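Local structure of peptidoglycan-recognition protein (Apis mellifera, 5XZ3) at residues D4-I10 / K126-C130. The protein probably recognises bacterial peptidoglycan in honeybee innate immunity. Numbering follows the deposited sequence.
Sequences DENCSEI and KLILC
The N-terminal segment that peptidoglycan-recognition proteins add to the amidase-like fold is laid here along helix 118-133, which lies between this segment and the sheet, with Cys7 and Cys130 meeting at the centre of the contact. Relatives often carry a disulfide between this segment and the helix, but here Cys7 SG and Cys130 SG are 3.9 Å apart, too far for a covalent bond. The side chains slide past each other instead: Cys7 SG lies 3.3 Å from Cys130 CB, a tight approach, while Cys130 SG sits 3.6 Å from Cys7 CB. On Cys130 chi1 of 173° turns the sulfur away from its own backbone N and lays it alongside the incoming residue. Small, weakly polar cysteines suit this buried spot, since they let the backbones come close. Cys7 SG also lies 3.6 Å from Lys126 O.

Glu5 O, where helix 2-5 ends, receives a CA-H...O contact from Cys130 CA at 3.3 Å. Asp4 O is covered by Lys126 CG and Leu129 CB and, like Cys7 N, is buried without a polar partner. The lysine's aliphatic stem thus does the packing, although Lys126 NZ stands 5.0 Å from Glu9 OE1, a separation at which opposite charges may still attract. Asn6 OD1 closes an Asx turn with Ser8 N, which overlaps a type I turn from Cys7 to Ile10, bringing the chain round to the next apolar contact.

There Ile10 and Leu127 cross nearly at right angles, Ile10 CD1 being 3.8 Å from Leu127 CD1. Both reach Phe74 and Ile82 of strands 74-76 and 82-84, and Leu127 continues to Ile105 of strand 102-107. At the other end, Glu5 OE1 is hydrogen-bonded to Ser133 OG, so the segment spans from the last turn of helix 118-133 to the edge of the sheet.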
ATOM      1  N   ASP A   4     -15.830  10.074  -2.088  1.00 55.35           N
ATOM      2  CA  ASP A   4     -15.373   8.695  -1.977  1.00 55.03           C
ATOM      3  C   ASP A   4     -14.236   8.361  -2.950  1.00 53.57           C
ATOM      4  O   ASP A   4     -13.478   7.416  -2.705  1.00 51.91           O
ATOM      5  CB  ASP A   4     -16.546   7.732  -2.218  1.00 57.24           C
ATOM      6  CG  ASP A   4     -17.773   8.058  -1.366  1.00 59.17           C
ATOM      7  OD1 ASP A   4     -17.622   8.636  -0.265  1.00 60.16           O
ATOM      8  OD2 ASP A   4     -18.895   7.725  -1.805  1.00 60.15           O
ATOM      9  N   GLU A   5     -14.119   9.135  -4.034  1.00 52.39           N
ATOM     10  CA  GLU A   5     -13.258   8.780  -5.182  1.00 51.69           C
ATOM     11  C   GLU A   5     -12.051   9.705  -5.424  1.00 50.78           C
ATOM     12  O   GLU A   5     -11.290   9.507  -6.385  1.00 48.38           O
ATOM     13  CB  GLU A   5     -14.095   8.676  -6.469  1.00 52.82           C
ATOM     14  CG  GLU A   5     -15.056   7.489  -6.542  1.00 53.02           C
ATOM     15  CD  GLU A   5     -16.030   7.573  -7.715  1.00 55.39           C
ATOM     16  OE1 GLU A   5     -15.684   8.190  -8.750  1.00 55.59           O
ATOM     17  OE2 GLU A   5     -17.154   7.018  -7.607  1.00 56.29           O
ATOM     18  N   ASN A   6     -11.886  10.715  -4.573  1.00 50.91           N
ATOM     19  CA  ASN A   6     -10.757  11.644  -4.689  1.00 51.45           C
ATOM     20  C   ASN A   6      -9.837  11.528  -3.476  1.00 51.11           C
ATOM     21  O   ASN A   6     -10.267  11.709  -2.325  1.00 50.84           O
ATOM     22  CB  ASN A   6     -11.240  13.088  -4.908  1.00 53.75           C
ATOM     23  CG  ASN A   6     -10.106  14.097  -4.917  1.00 54.26           C
ATOM     24  OD1 ASN A   6      -9.566  14.453  -3.867  1.00 53.76           O
ATOM     25  ND2 ASN A   6      -9.750  14.576  -6.107  1.00 55.40           N
ATOM     26  N   CYS A   7      -8.568  11.250  -3.760  1.00 48.61           N
ATOM     27  CA  CYS A   7      -7.563  11.112  -2.720  1.00 48.41           C
ATOM     28  C   CYS A   7      -6.507  12.231  -2.709  1.00 46.99           C
ATOM     29  O   CYS A   7      -5.311  11.956  -2.662  1.00 43.75           O
ATOM     30  CB  CYS A   7      -6.915   9.730  -2.797  1.00 49.11           C
ATOM     31  SG  CYS A   7      -8.002   8.372  -2.299  1.00 52.56           S
ATOM     32  N   SER A   8      -6.961  13.489  -2.713  1.00 47.35           N
ATOM     33  CA  SER A   8      -6.083  14.663  -2.441  1.00 47.67           C
ATOM     34  C   SER A   8      -5.458  14.586  -1.044  1.00 47.48           C
ATOM     35  O   SER A   8      -4.439  15.229  -0.758  1.00 48.15           O
ATOM     36  CB  SER A   8      -6.873  15.969  -2.545  1.00 50.33           C
ATOM     37  OG  SER A   8      -7.651  16.025  -3.723  1.00 52.67           O
ATOM     38  N   GLU A   9      -6.107  13.792  -0.196  1.00 47.05           N
ATOM     39  CA  GLU A   9      -5.713  13.445   1.173  1.00 47.63           C
ATOM     40  C   GLU A   9      -4.394  12.665   1.324  1.00 44.35           C
ATOM     41  O   GLU A   9      -3.822  12.625   2.419  1.00 44.02           O
ATOM     42  CB  GLU A   9      -6.857  12.643   1.823  1.00 50.33           C
ATOM     43  CG  GLU A   9      -7.799  12.002   0.804  1.00 52.54           C
ATOM     44  CD  GLU A   9      -8.891  11.161   1.428  1.00 55.70           C
ATOM     45  OE1 GLU A   9      -9.686  11.707   2.225  1.00 59.58           O
ATOM     46  OE2 GLU A   9      -8.967   9.954   1.102  1.00 56.75           O
ATOM     47  N   ILE A  10      -3.935  12.034   0.240  1.00 41.13           N
ATOM     48  CA  ILE A  10      -2.671  11.292   0.242  1.00 36.52           C
ATOM     49  C   ILE A  10      -1.525  12.214   0.689  1.00 34.94           C
ATOM     50  O   ILE A  10      -1.312  13.284   0.127  1.00 34.48           O
ATOM     51  CB  ILE A  10      -2.335  10.672  -1.140  1.00 35.35           C
ATOM     52  CG1 ILE A  10      -3.374   9.622  -1.562  1.00 34.88           C
ATOM     53  CG2 ILE A  10      -0.953  10.018  -1.116  1.00 35.20           C
ATOM     54  CD1 ILE A  10      -3.345   9.272  -3.040  1.00 33.91           C
ATOM     55  N   LYS A 126     -10.840   3.497  -0.048  1.00 30.58           N
ATOM     56  CA  LYS A 126     -10.967   4.764  -0.775  1.00 32.15           C
ATOM     57  C   LYS A 126      -9.823   4.940  -1.774  1.00 30.17           C
ATOM     58  O   LYS A 126     -10.037   5.453  -2.880  1.00 29.55           O
ATOM     59  CB  LYS A 126     -11.036   5.970   0.170  1.00 35.00           C
ATOM     60  CG  LYS A 126     -12.387   6.175   0.844  1.00 39.59           C
ATOM     61  CD  LYS A 126     -12.345   7.413   1.744  1.00 41.43           C
ATOM     62  CE  LYS A 126     -13.183   7.249   3.009  1.00 44.13           C
ATOM     63  NZ  LYS A 126     -13.175   8.488   3.847  1.00 45.92           N
ATOM     64  N   LEU A 127      -8.624   4.485  -1.399  1.00 28.22           N
ATOM     65  CA  LEU A 127      -7.481   4.591  -2.278  1.00 27.48           C
ATOM     66  C   LEU A 127      -7.700   3.776  -3.557  1.00 26.59           C
ATOM     67  O   LEU A 127      -7.341   4.220  -4.650  1.00 26.70           O
ATOM     68  CB  LEU A 127      -6.213   4.145  -1.562  1.00 26.87           C
ATOM     69  CG  LEU A 127      -4.896   4.257  -2.318  1.00 26.34           C
ATOM     70  CD1 LEU A 127      -4.522   5.684  -2.678  1.00 26.50           C
ATOM     71  CD2 LEU A 127      -3.797   3.605  -1.487  1.00 25.66           C
ATOM     72  N   ILE A 128      -8.287   2.594  -3.401  1.00 25.33           N
ATOM     73  CA  ILE A 128      -8.578   1.714  -4.524  1.00 25.58           C
ATOM     74  C   ILE A 128      -9.584   2.388  -5.472  1.00 26.38           C
ATOM     75  O   ILE A 128      -9.347   2.468  -6.694  1.00 25.33           O
ATOM     76  CB  ILE A 128      -9.030   0.310  -4.044  1.00 25.18           C
ATOM     77  CG1 ILE A 128      -7.817  -0.435  -3.450  1.00 25.57           C
ATOM     78  CG2 ILE A 128      -9.618  -0.501  -5.204  1.00 25.66           C
ATOM     79  CD1 ILE A 128      -8.164  -1.580  -2.513  1.00 25.61           C
ATOM     80  N   LEU A 129     -10.664   2.913  -4.905  1.00 26.59           N
ATOM     81  CA  LEU A 129     -11.660   3.655  -5.691  1.00 28.00           C
ATOM     82  C   LEU A 129     -11.067   4.867  -6.419  1.00 28.52           C
ATOM     83  O   LEU A 129     -11.375   5.083  -7.584  1.00 28.52           O
ATOM     84  CB  LEU A 129     -12.864   4.048  -4.815  1.00 29.44           C
ATOM     85  CG  LEU A 129     -13.718   2.891  -4.222  1.00 30.19           C
ATOM     86  CD1 LEU A 129     -14.822   3.460  -3.336  1.00 31.68           C
ATOM     87  CD2 LEU A 129     -14.331   1.977  -5.282  1.00 31.27           C
ATOM     88  N   CYS A 130     -10.218   5.639  -5.737  1.00 28.70           N
ATOM     89  CA  CYS A 130      -9.481   6.745  -6.360  1.00 30.34           C
ATOM     90  C   CYS A 130      -8.681   6.317  -7.584  1.00 27.94           C
ATOM     91  O   CYS A 130      -8.764   6.964  -8.635  1.00 27.74           O
ATOM     92  CB  CYS A 130      -8.543   7.411  -5.358  1.00 34.01           C
ATOM     93  SG  CYS A 130      -7.474   8.644  -6.134  1.00 45.59           S
TER